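Local coordinates for suppressor of fused family protein (Neisseria gonorrhoeae, PDB 3K5J) that is of uncharacterised function but resembles the N-terminal domain of human Suppressor of fused and probably takes part in protein binding, at residues L9-K14 and V135-L140; V40-P45 and E50-V55; F67-P72 and P76-T81. All blocks are in the same frame, centred on the assembly; numbering follows the deposited sequence.

Contact 1 (L9-K14 and V135-L140); sequences LSHLQK and VRFFWL
NE2 of H11, whose ring lies against F137, is held by a hydrogen bond to the backbone carbonyl O of L129. A carbonyl has no hydrogen to give, so NE2 must supply it, and the bond fixes how the imidazole is rotated. One carbon of the same ring then rests on the phenyl group of F137: CD2 of H11 sits over one face, 3.5 Å from CE1 of F137. The two ring planes are inclined by 30°, but the rings are slid apart, with centroids 4.8 Å from each other, so overlap is slight and this is no full stack. The two side chains come from opposite directions, one from helix 2-15 and one from strand 135-143. With CG of H11 opposite the main-chain N (chi1 178°), the imidazole is carried off the helix onto the sheet. One helical step on, L12 adds a methyl: its CD2 meets CE2 of F137 obliquely at 4.3 Å, a looser apolar touch beside the imidazole. F137 thus spans two consecutive helix residues, and a flat, wide phenyl suits a gap in which the CA atoms of L12 and F137 are 10.1 Å apart. M132 of strand 131-132 is touched by both H11 and F137. On the other surface of the strand R136 points away from the helix and forms a salt bridge with E130. The chemistry implies a mainly dispersive seam in which histidine combines aromatic contact with a satisfied polar atom: the CD2 and NE2 side of its ring lies against the phenyl, while NE2 is also bonded to the main-chain oxygen of L129.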
loop_
_atom_site.group_PDB
_atom_site.type_symbol
_atom_site.label_atom_id
_atom_site.label_comp_id
_atom_site.label_asym_id
_atom_site.label_seq_id
_atom_site.Cartn_x
_atom_site.Cartn_y
_atom_site.Cartn_z
ATOM N N LEU A 9 4.077 -12.728 -7.756
ATOM C CA LEU A 9 5.145 -13.247 -6.897
ATOM C C LEU A 9 6.494 -13.208 -7.609
ATOM O O LEU A 9 7.488 -12.779 -7.025
ATOM C CB LEU A 9 4.838 -14.670 -6.463
ATOM C CG LEU A 9 5.882 -15.391 -5.593
ATOM C CD1 LEU A 9 6.281 -14.576 -4.368
ATOM C CD2 LEU A 9 5.385 -16.792 -5.253
ATOM N N SER A 10 6.516 -13.611 -8.879
ATOM C CA SER A 10 7.768 -13.590 -9.669
ATOM C C SER A 10 8.306 -12.186 -9.836
ATOM O O SER A 10 9.498 -11.962 -9.769
ATOM C CB SER A 10 7.514 -14.208 -11.032
ATOM O OG SER A 10 7.340 -15.601 -10.894
ATOM N N HIS A 11 7.399 -11.231 -10.056
ATOM C CA HIS A 11 7.749 -9.825 -10.177
ATOM C C HIS A 11 8.411 -9.325 -8.886
ATOM O O HIS A 11 9.474 -8.692 -8.897
ATOM C CB HIS A 11 6.497 -9.010 -10.519
ATOM C CG HIS A 11 6.741 -7.542 -10.620
ATOM N ND1 HIS A 11 7.528 -6.971 -11.599
ATOM C CD2 HIS A 11 6.277 -6.523 -9.852
ATOM C CE1 HIS A 11 7.522 -5.656 -11.433
ATOM N NE2 HIS A 11 6.776 -5.361 -10.381
ATOM N N LEU A 12 7.807 -9.656 -7.754
ATOM C CA LEU A 12 8.355 -9.235 -6.474
ATOM C C LEU A 12 9.678 -9.930 -6.162
ATOM O O LEU A 12 10.601 -9.317 -5.654
ATOM C CB LEU A 12 7.354 -9.476 -5.336
ATOM C CG LEU A 12 5.969 -8.862 -5.462
ATOM C CD1 LEU A 12 5.056 -9.287 -4.315
ATOM C CD2 LEU A 12 6.071 -7.338 -5.622
ATOM N N GLN A 13 9.751 -11.224 -6.483
ATOM C CA GLN A 13 10.955 -12.007 -6.202
ATOM C C GLN A 13 12.153 -11.518 -7.041
ATOM O O GLN A 13 13.314 -11.524 -6.561
ATOM C CB GLN A 13 10.700 -13.497 -6.410
ATOM C CG GLN A 13 11.775 -14.371 -5.875
ATOM C CD GLN A 13 11.943 -14.289 -4.353
ATOM O OE1 GLN A 13 11.228 -15.002 -3.629
ATOM N NE2 GLN A 13 12.894 -13.442 -3.844
ATOM N N LYS A 14 11.879 -11.106 -8.274
ATOM C CA LYS A 14 12.888 -10.529 -9.190
ATOM C C LYS A 14 13.413 -9.202 -8.662
ATOM O O LYS A 14 14.618 -8.901 -8.758
ATOM C CB LYS A 14 12.283 -10.336 -10.587
ATOM C CG LYS A 14 13.191 -9.661 -11.614
ATOM C CD LYS A 14 12.429 -9.248 -12.848
ATOM C CE LYS A 14 13.157 -8.135 -13.570
ATOM N NZ LYS A 14 14.528 -8.563 -13.934
ATOM N N VAL A 135 0.176 -4.241 -15.529
ATOM C CA VAL A 135 -0.173 -3.918 -14.155
ATOM C C VAL A 135 0.869 -3.064 -13.473
ATOM O O VAL A 135 2.067 -3.282 -13.611
ATOM C CB VAL A 135 -0.421 -5.229 -13.361
ATOM C CG1 VAL A 135 -0.681 -4.994 -11.904
ATOM C CG2 VAL A 135 -1.617 -6.038 -13.988
ATOM N N ARG A 136 0.402 -2.096 -12.699
ATOM C CA ARG A 136 1.299 -1.264 -11.932
ATOM C C ARG A 136 1.187 -1.516 -10.437
ATOM O O ARG A 136 0.206 -2.077 -9.979
ATOM C CB ARG A 136 0.947 0.178 -12.233
ATOM C CG ARG A 136 1.184 0.552 -13.708
ATOM C CD ARG A 136 0.665 1.946 -14.024
ATOM N NE ARG A 136 1.590 2.962 -13.551
ATOM C CZ ARG A 136 1.311 4.270 -13.587
ATOM N NH1 ARG A 136 0.116 4.728 -13.968
ATOM N NH2 ARG A 136 2.234 5.115 -13.222
ATOM N N PHE A 137 2.223 -1.139 -9.699
ATOM C CA PHE A 137 2.302 -1.316 -8.242
ATOM C C PHE A 137 2.425 0.044 -7.584
ATOM O O PHE A 137 3.428 0.750 -7.762
ATOM C CB PHE A 137 3.498 -2.200 -7.881
ATOM C CG PHE A 137 3.244 -3.648 -8.250
ATOM C CD1 PHE A 137 3.361 -4.090 -9.562
ATOM C CD2 PHE A 137 2.857 -4.544 -7.279
ATOM C CE1 PHE A 137 2.994 -5.357 -9.907
ATOM C CE2 PHE A 137 2.523 -5.852 -7.624
ATOM C CZ PHE A 137 2.621 -6.255 -8.936
ATOM N N PHE A 138 1.372 0.418 -6.880
ATOM C CA PHE A 138 1.285 1.705 -6.208
ATOM C C PHE A 138 1.498 1.573 -4.705
ATOM O O PHE A 138 1.113 0.591 -4.081
ATOM C CB PHE A 138 -0.080 2.411 -6.481
ATOM C CG PHE A 138 -0.329 2.784 -7.912
ATOM C CD1 PHE A 138 0.692 2.965 -8.820
ATOM C CD2 PHE A 138 -1.623 2.878 -8.358
ATOM C CE1 PHE A 138 0.402 3.340 -10.116
ATOM C CE2 PHE A 138 -1.909 3.218 -9.685
ATOM C CZ PHE A 138 -0.874 3.432 -10.545
ATOM N N TRP A 139 2.071 2.628 -4.131
ATOM C CA TRP A 139 2.428 2.715 -2.717
ATOM C C TRP A 139 1.319 3.365 -1.907
ATOM O O TRP A 139 0.834 4.454 -2.229
ATOM C CB TRP A 139 3.697 3.552 -2.628
ATOM C CG TRP A 139 4.255 3.799 -1.308
ATOM C CD1 TRP A 139 4.155 3.013 -0.214
ATOM C CD2 TRP A 139 5.145 4.855 -0.962
ATOM N NE1 TRP A 139 4.898 3.521 0.820
ATOM C CE2 TRP A 139 5.523 4.657 0.383
ATOM C CE3 TRP A 139 5.651 5.962 -1.638
ATOM C CZ2 TRP A 139 6.406 5.504 1.040
ATOM C CZ3 TRP A 139 6.505 6.817 -0.984
ATOM C CH2 TRP A 139 6.877 6.580 0.330
ATOM N N LEU A 140 0.874 2.663 -0.875
ATOM C CA LEU A 140 -0.028 3.206 0.132
ATOM C C LEU A 140 0.813 3.938 1.212
ATOM O O LEU A 140 1.311 3.320 2.148
ATOM C CB LEU A 140 -0.852 2.078 0.729
ATOM C CG LEU A 140 -1.845 1.388 -0.201
ATOM C CD1 LEU A 140 -2.449 0.158 0.422
ATOM C CD2 LEU A 140 -2.892 2.355 -0.716
#

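Contact 2 (V40-P45 and E50-V55); sequences VFQVIP and EPWVYV
One face of the W52 indole is covered by P45, whose CD stands over the six-membered ring, 3.3 Å from its centroid and 15° off the normal, a close CH-pi contact. The Y54 ring takes CG of Q42 over one face, while CG1 of V40 meets its edge at CD2. These groups decorate a beta hairpin in which strand 39-43 runs antiparallel to strand 52-57: F41 with V55 and V43 with V53 are hydrogen-bonded pairs, and Q42 with Y54 between them is a non-hydrogen-bonded pair. Q42 and Y54 point the same way, and with CG of Q42 opposite its backbone N (chi1 177°) the extended amide runs alongside the phenol, so that NE2 donates to OH of Y54 at 3.1 Å, nearly in the amide plane. E74 and T75 bind NE2 and OH in turn. V43 and V53, compact beta-branched residues, pair on the other face, their CB atoms 4.0 Å apart, and meet W16 and Y125; on the same face F41 and V55 meet helix 2-15. Where the strands part toward the turn, a water bridges them, donating to O of P51 at 2.7 Å and, weakly, to O of V43.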
loop_
_atom_site.group_PDB
_atom_site.type_symbol
_atom_site.label_atom_id
_atom_site.label_comp_id
_atom_site.label_asym_id
_atom_site.label_seq_id
_atom_site.Cartn_x
_atom_site.Cartn_y
_atom_site.Cartn_z
ATOM N N VAL A 40 -2.088 -11.775 -0.350
ATOM C CA VAL A 40 -1.117 -10.762 0.073
ATOM C C VAL A 40 0.232 -11.470 0.126
ATOM O O VAL A 40 0.329 -12.602 0.619
ATOM C CB VAL A 40 -1.485 -10.132 1.444
ATOM C CG1 VAL A 40 -0.345 -9.283 2.045
ATOM C CG2 VAL A 40 -2.780 -9.297 1.255
ATOM N N PHE A 41 1.247 -10.799 -0.361
ATOM C CA PHE A 41 2.644 -11.258 -0.254
ATOM C C PHE A 41 3.391 -10.378 0.725
ATOM O O PHE A 41 3.206 -9.176 0.728
ATOM C CB PHE A 41 3.347 -11.234 -1.620
ATOM C CG PHE A 41 2.783 -12.240 -2.585
ATOM C CD1 PHE A 41 2.971 -13.595 -2.356
ATOM C CD2 PHE A 41 2.056 -11.843 -3.715
ATOM C CE1 PHE A 41 2.437 -14.530 -3.240
ATOM C CE2 PHE A 41 1.536 -12.787 -4.609
ATOM C CZ PHE A 41 1.697 -14.118 -4.373
ATOM N N GLN A 42 4.212 -11.006 1.569
ATOM C CA GLN A 42 5.024 -10.352 2.588
ATOM C C GLN A 42 6.500 -10.550 2.235
ATOM O O GLN A 42 6.991 -11.701 2.224
ATOM C CB GLN A 42 4.733 -10.982 3.933
ATOM C CG GLN A 42 5.528 -10.470 5.102
ATOM C CD GLN A 42 5.468 -11.419 6.265
ATOM O OE1 GLN A 42 5.830 -12.601 6.115
ATOM N NE2 GLN A 42 5.071 -10.924 7.429
ATOM N N VAL A 43 7.189 -9.449 1.954
ATOM C CA VAL A 43 8.607 -9.458 1.689
ATOM C C VAL A 43 9.295 -9.272 3.063
ATOM O O VAL A 43 9.101 -8.244 3.724
ATOM C CB VAL A 43 9.039 -8.369 0.698
ATOM C CG1 VAL A 43 10.520 -8.514 0.347
ATOM C CG2 VAL A 43 8.148 -8.378 -0.574
ATOM N N ILE A 44 10.037 -10.280 3.466
ATOM C CA ILE A 44 10.603 -10.363 4.801
ATOM C C ILE A 44 11.983 -9.723 4.818
ATOM O O ILE A 44 12.823 -10.021 3.963
ATOM C CB ILE A 44 10.698 -11.847 5.206
ATOM C CG1 ILE A 44 9.298 -12.455 5.282
ATOM C CG2 ILE A 44 11.402 -12.031 6.563
ATOM C CD1 ILE A 44 9.277 -14.000 5.156
ATOM N N PRO A 45 12.237 -8.838 5.807
ATOM C CA PRO A 45 13.549 -8.207 5.886
ATOM C C PRO A 45 14.649 -9.244 6.169
ATOM O O PRO A 45 14.420 -10.216 6.908
ATOM C CB PRO A 45 13.393 -7.209 7.047
ATOM C CG PRO A 45 12.263 -7.681 7.844
ATOM C CD PRO A 45 11.344 -8.373 6.866
ATOM N N GLU A 50 15.883 -3.063 7.952
ATOM C CA GLU A 50 15.029 -3.185 6.755
ATOM C C GLU A 50 13.571 -3.318 7.148
ATOM O O GLU A 50 13.288 -3.981 8.105
ATOM C CB GLU A 50 15.404 -4.444 5.974
ATOM C CG GLU A 50 16.708 -4.278 5.243
ATOM C CD GLU A 50 17.188 -5.542 4.566
ATOM O OE1 GLU A 50 16.397 -6.473 4.385
ATOM O OE2 GLU A 50 18.365 -5.593 4.205
ATOM N N PRO A 51 12.635 -2.712 6.383
ATOM C CA PRO A 51 11.225 -2.858 6.687
ATOM C C PRO A 51 10.607 -4.108 6.091
ATOM O O PRO A 51 11.275 -4.857 5.399
ATOM C CB PRO A 51 10.616 -1.619 6.042
ATOM C CG PRO A 51 11.451 -1.411 4.817
ATOM C CD PRO A 51 12.864 -1.791 5.265
ATOM N N TRP A 52 9.339 -4.300 6.413
ATOM C CA TRP A 52 8.508 -5.370 5.907
ATOM C C TRP A 52 7.621 -4.763 4.817
ATOM O O TRP A 52 7.112 -3.663 4.988
ATOM C CB TRP A 52 7.640 -5.883 7.023
ATOM C CG TRP A 52 8.441 -6.395 8.197
ATOM C CD1 TRP A 52 9.160 -5.666 9.111
ATOM C CD2 TRP A 52 8.613 -7.750 8.540
ATOM N NE1 TRP A 52 9.787 -6.500 10.006
ATOM C CE2 TRP A 52 9.456 -7.795 9.680
ATOM C CE3 TRP A 52 8.136 -8.927 8.010
ATOM C CZ2 TRP A 52 9.845 -8.998 10.269
ATOM C CZ3 TRP A 52 8.492 -10.108 8.594
ATOM C CH2 TRP A 52 9.338 -10.134 9.727
ATOM N N VAL A 53 7.451 -5.459 3.709
ATOM C CA VAL A 53 6.603 -4.979 2.652
ATOM C C VAL A 53 5.457 -5.952 2.418
ATOM O O VAL A 53 5.667 -7.142 2.233
ATOM C CB VAL A 53 7.357 -4.741 1.319
ATOM C CG1 VAL A 53 6.445 -4.087 0.270
ATOM C CG2 VAL A 53 8.619 -3.907 1.563
ATOM N N TYR A 54 4.227 -5.427 2.413
ATOM C CA TYR A 54 3.011 -6.197 2.182
ATOM C C TYR A 54 2.361 -5.744 0.881
ATOM O O TYR A 54 2.077 -4.547 0.728
ATOM C CB TYR A 54 2.027 -6.020 3.327
ATOM C CG TYR A 54 2.451 -6.607 4.683
ATOM C CD1 TYR A 54 3.398 -5.975 5.471
ATOM C CD2 TYR A 54 1.982 -7.850 5.079
ATOM C CE1 TYR A 54 3.809 -6.532 6.669
ATOM C CE2 TYR A 54 2.377 -8.410 6.287
ATOM C CZ TYR A 54 3.292 -7.734 7.082
ATOM O OH TYR A 54 3.691 -8.325 8.276
ATOM N N VAL A 55 2.143 -6.697 -0.045
ATOM C CA VAL A 55 1.744 -6.377 -1.398
ATOM C C VAL A 55 0.461 -7.147 -1.766
ATOM O O VAL A 55 0.367 -8.349 -1.520
ATOM C CB VAL A 55 2.850 -6.744 -2.445
ATOM C CG1 VAL A 55 2.406 -6.270 -3.861
ATOM C CG2 VAL A 55 4.241 -6.211 -2.014
HETATM O O HOH W 1 11.556 -6.700 3.410
#

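Contact 3 (F67-P72 and P76-T81); sequences FFIISP and PEHIET
I69 lays its CG2 methyl over one face of the H78 imidazole, displaced toward the rim, 3.8 Å from the ring centroid in a CH-pi contact. In the ring plane, at the edge, H78 NE2 gives its hydrogen to S71 OG at 2.9 Å. The serine hydroxyl is bonded in turn to the carbonyl O of F73, which can only accept, so OG receives from the histidine and passes its own hydrogen on. Because I69 and S71 are two residues apart on strand 65-71, both project toward the helix, one meeting the face of the imidazole and the other its edge; a histidine offers both surfaces. CG of H78 lies opposite its carbonyl carbon (chi1 -57°), which sends the ring across to the strand. The ring of Y54 also meets it. One helical turn on, CG2 of T81 touches CD1 of I69 at 4.2 Å, a methyl turned to the core, while T81 OG1 bonds back to E77 O at 3.0 Å, which satisfies this hydroxyl within the helix itself. E77 O also accepts from T81 N, the two donors arriving from opposite faces of its plane. The helix runs at 161° to the strand, 9.8 Å away between short axes, the antiparallel packing of a beta-alpha unit, in which a strand leads through a short loop into a helix lying on its sheet.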
loop_
_atom_site.group_PDB
_atom_site.type_symbol
_atom_site.label_atom_id
_atom_site.label_comp_id
_atom_site.label_asym_id
_atom_site.label_seq_id
_atom_site.Cartn_x
_atom_site.Cartn_y
_atom_site.Cartn_z
ATOM N N PHE A 67 -1.394 -2.724 -4.781
ATOM C CA PHE A 67 -1.025 -1.753 -3.759
ATOM C C PHE A 67 -0.068 -2.400 -2.750
ATOM O O PHE A 67 -0.162 -3.603 -2.467
ATOM C CB PHE A 67 -2.272 -1.256 -3.036
ATOM C CG PHE A 67 -3.270 -0.599 -3.951
ATOM C CD1 PHE A 67 -3.060 0.710 -4.384
ATOM C CD2 PHE A 67 -4.309 -1.306 -4.501
ATOM C CE1 PHE A 67 -3.934 1.294 -5.260
ATOM C CE2 PHE A 67 -5.165 -0.710 -5.424
ATOM C CZ PHE A 67 -4.976 0.574 -5.804
ATOM N N PHE A 68 0.828 -1.615 -2.154
ATOM C CA PHE A 68 1.686 -2.140 -1.112
ATOM C C PHE A 68 1.879 -1.161 0.031
ATOM O O PHE A 68 1.802 0.064 -0.141
ATOM C CB PHE A 68 3.063 -2.601 -1.659
ATOM C CG PHE A 68 3.894 -1.526 -2.235
ATOM C CD1 PHE A 68 4.785 -0.830 -1.411
ATOM C CD2 PHE A 68 3.851 -1.216 -3.569
ATOM C CE1 PHE A 68 5.564 0.197 -1.924
ATOM C CE2 PHE A 68 4.649 -0.207 -4.074
ATOM C CZ PHE A 68 5.500 0.510 -3.265
ATOM N N ILE A 69 2.177 -1.733 1.195
ATOM C CA ILE A 69 2.433 -1.017 2.456
ATOM C C ILE A 69 3.853 -1.361 2.897
ATOM O O ILE A 69 4.224 -2.565 2.914
ATOM C CB ILE A 69 1.431 -1.433 3.547
ATOM C CG1 ILE A 69 -0.005 -1.100 3.158
ATOM C CG2 ILE A 69 1.805 -0.812 4.903
ATOM C CD1 ILE A 69 -1.103 -1.872 3.898
ATOM N N ILE A 70 4.613 -0.328 3.254
ATOM C CA ILE A 70 5.965 -0.501 3.816
ATOM C C ILE A 70 5.863 -0.299 5.323
ATOM O O ILE A 70 5.457 0.763 5.780
ATOM C CB ILE A 70 7.039 0.446 3.200
ATOM C CG1 ILE A 70 6.897 0.581 1.678
ATOM C CG2 ILE A 70 8.442 0.026 3.645
ATOM C CD1 ILE A 70 7.837 1.639 1.074
ATOM N N SER A 71 6.179 -1.337 6.094
ATOM C CA SER A 71 5.925 -1.351 7.536
ATOM C C SER A 71 7.201 -1.465 8.342
ATOM O O SER A 71 8.067 -2.295 8.032
ATOM C CB SER A 71 5.021 -2.517 7.907
ATOM O OG SER A 71 4.611 -2.457 9.254
ATOM N N PRO A 72 7.299 -0.689 9.429
ATOM C CA PRO A 72 8.499 -0.806 10.275
ATOM C C PRO A 72 8.642 -2.129 11.020
ATOM O O PRO A 72 9.750 -2.484 11.465
ATOM C CB PRO A 72 8.347 0.400 11.239
ATOM C CG PRO A 72 6.934 0.703 11.278
ATOM C CD PRO A 72 6.407 0.394 9.889
ATOM N N PRO A 76 0.043 -8.508 11.175
ATOM C CA PRO A 76 -1.050 -8.930 10.330
ATOM C C PRO A 76 -2.068 -7.823 10.067
ATOM O O PRO A 76 -2.967 -7.978 9.219
ATOM C CB PRO A 76 -1.668 -10.090 11.118
ATOM C CG PRO A 76 -1.381 -9.764 12.474
ATOM C CD PRO A 76 -0.002 -9.196 12.468
ATOM N N GLU A 77 -1.930 -6.685 10.725
ATOM C CA GLU A 77 -2.782 -5.551 10.424
ATOM C C GLU A 77 -2.808 -5.247 8.919
ATOM O O GLU A 77 -3.846 -4.861 8.362
ATOM C CB GLU A 77 -2.338 -4.319 11.222
ATOM C CG GLU A 77 -2.625 -4.447 12.727
ATOM C CD GLU A 77 -1.847 -3.427 13.554
ATOM O OE1 GLU A 77 -0.593 -3.499 13.545
ATOM O OE2 GLU A 77 -2.506 -2.576 14.197
ATOM N N HIS A 78 -1.660 -5.389 8.282
ATOM C CA HIS A 78 -1.593 -5.039 6.869
ATOM C C HIS A 78 -2.284 -6.042 5.954
ATOM O O HIS A 78 -2.788 -5.676 4.879
ATOM C CB HIS A 78 -0.144 -4.801 6.451
ATOM C CG HIS A 78 0.519 -3.743 7.277
ATOM N ND1 HIS A 78 -0.093 -2.537 7.560
ATOM C CD2 HIS A 78 1.718 -3.724 7.908
ATOM C CE1 HIS A 78 0.731 -1.823 8.313
ATOM N NE2 HIS A 78 1.829 -2.521 8.550
ATOM N N ILE A 79 -2.299 -7.305 6.371
ATOM C CA ILE A 79 -3.012 -8.329 5.659
ATOM C C ILE A 79 -4.522 -8.015 5.712
ATOM O O ILE A 79 -5.224 -8.050 4.687
ATOM C CB ILE A 79 -2.730 -9.751 6.231
ATOM C CG1 ILE A 79 -1.227 -10.044 6.177
ATOM C CG2 ILE A 79 -3.477 -10.785 5.457
ATOM C CD1 ILE A 79 -0.820 -11.293 6.965
ATOM N N GLU A 80 -4.983 -7.645 6.914
ATOM C CA GLU A 80 -6.380 -7.315 7.151
ATOM C C GLU A 80 -6.783 -6.071 6.329
ATOM O O GLU A 80 -7.837 -6.020 5.669
ATOM C CB GLU A 80 -6.579 -7.050 8.665
ATOM C CG GLU A 80 -6.274 -8.227 9.608
ATOM C CD GLU A 80 -5.843 -7.843 11.042
ATOM O OE1 GLU A 80 -5.875 -6.626 11.434
ATOM O OE2 GLU A 80 -5.431 -8.805 11.778
ATOM N N THR A 81 -5.927 -5.065 6.349
ATOM C CA THR A 81 -6.177 -3.806 5.612
ATOM C C THR A 81 -6.289 -4.074 4.122
ATOM O O THR A 81 -7.201 -3.592 3.460
ATOM C CB THR A 81 -5.028 -2.798 5.871
ATOM O OG1 THR A 81 -5.092 -2.415 7.244
ATOM C CG2 THR A 81 -5.117 -1.591 4.992
#

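All three contacts involve one mixed sheet. Contact 2 lies within the sheet itself, partly buried, and is built chiefly of main-chain bonds; contacts 1 and 3 are fully buried and fasten helices to its two faces. Helix 2-15 covers the face that carries F41 and V55, where L12 packs on both, so contact 1 continues into contact 2. Helix 77-91 covers the face of V40 and Y54. Strand 65-71 joins the set, since W52 O to S71 N and L140 N to F68 O are probable hydrogen bonds with its two neighbours. Each helix contact uses a histidine, but contact 1 has no hydrogen bond across it, its histidine bonding outside both segments, whereas that of contact 3 bonds across to the strand.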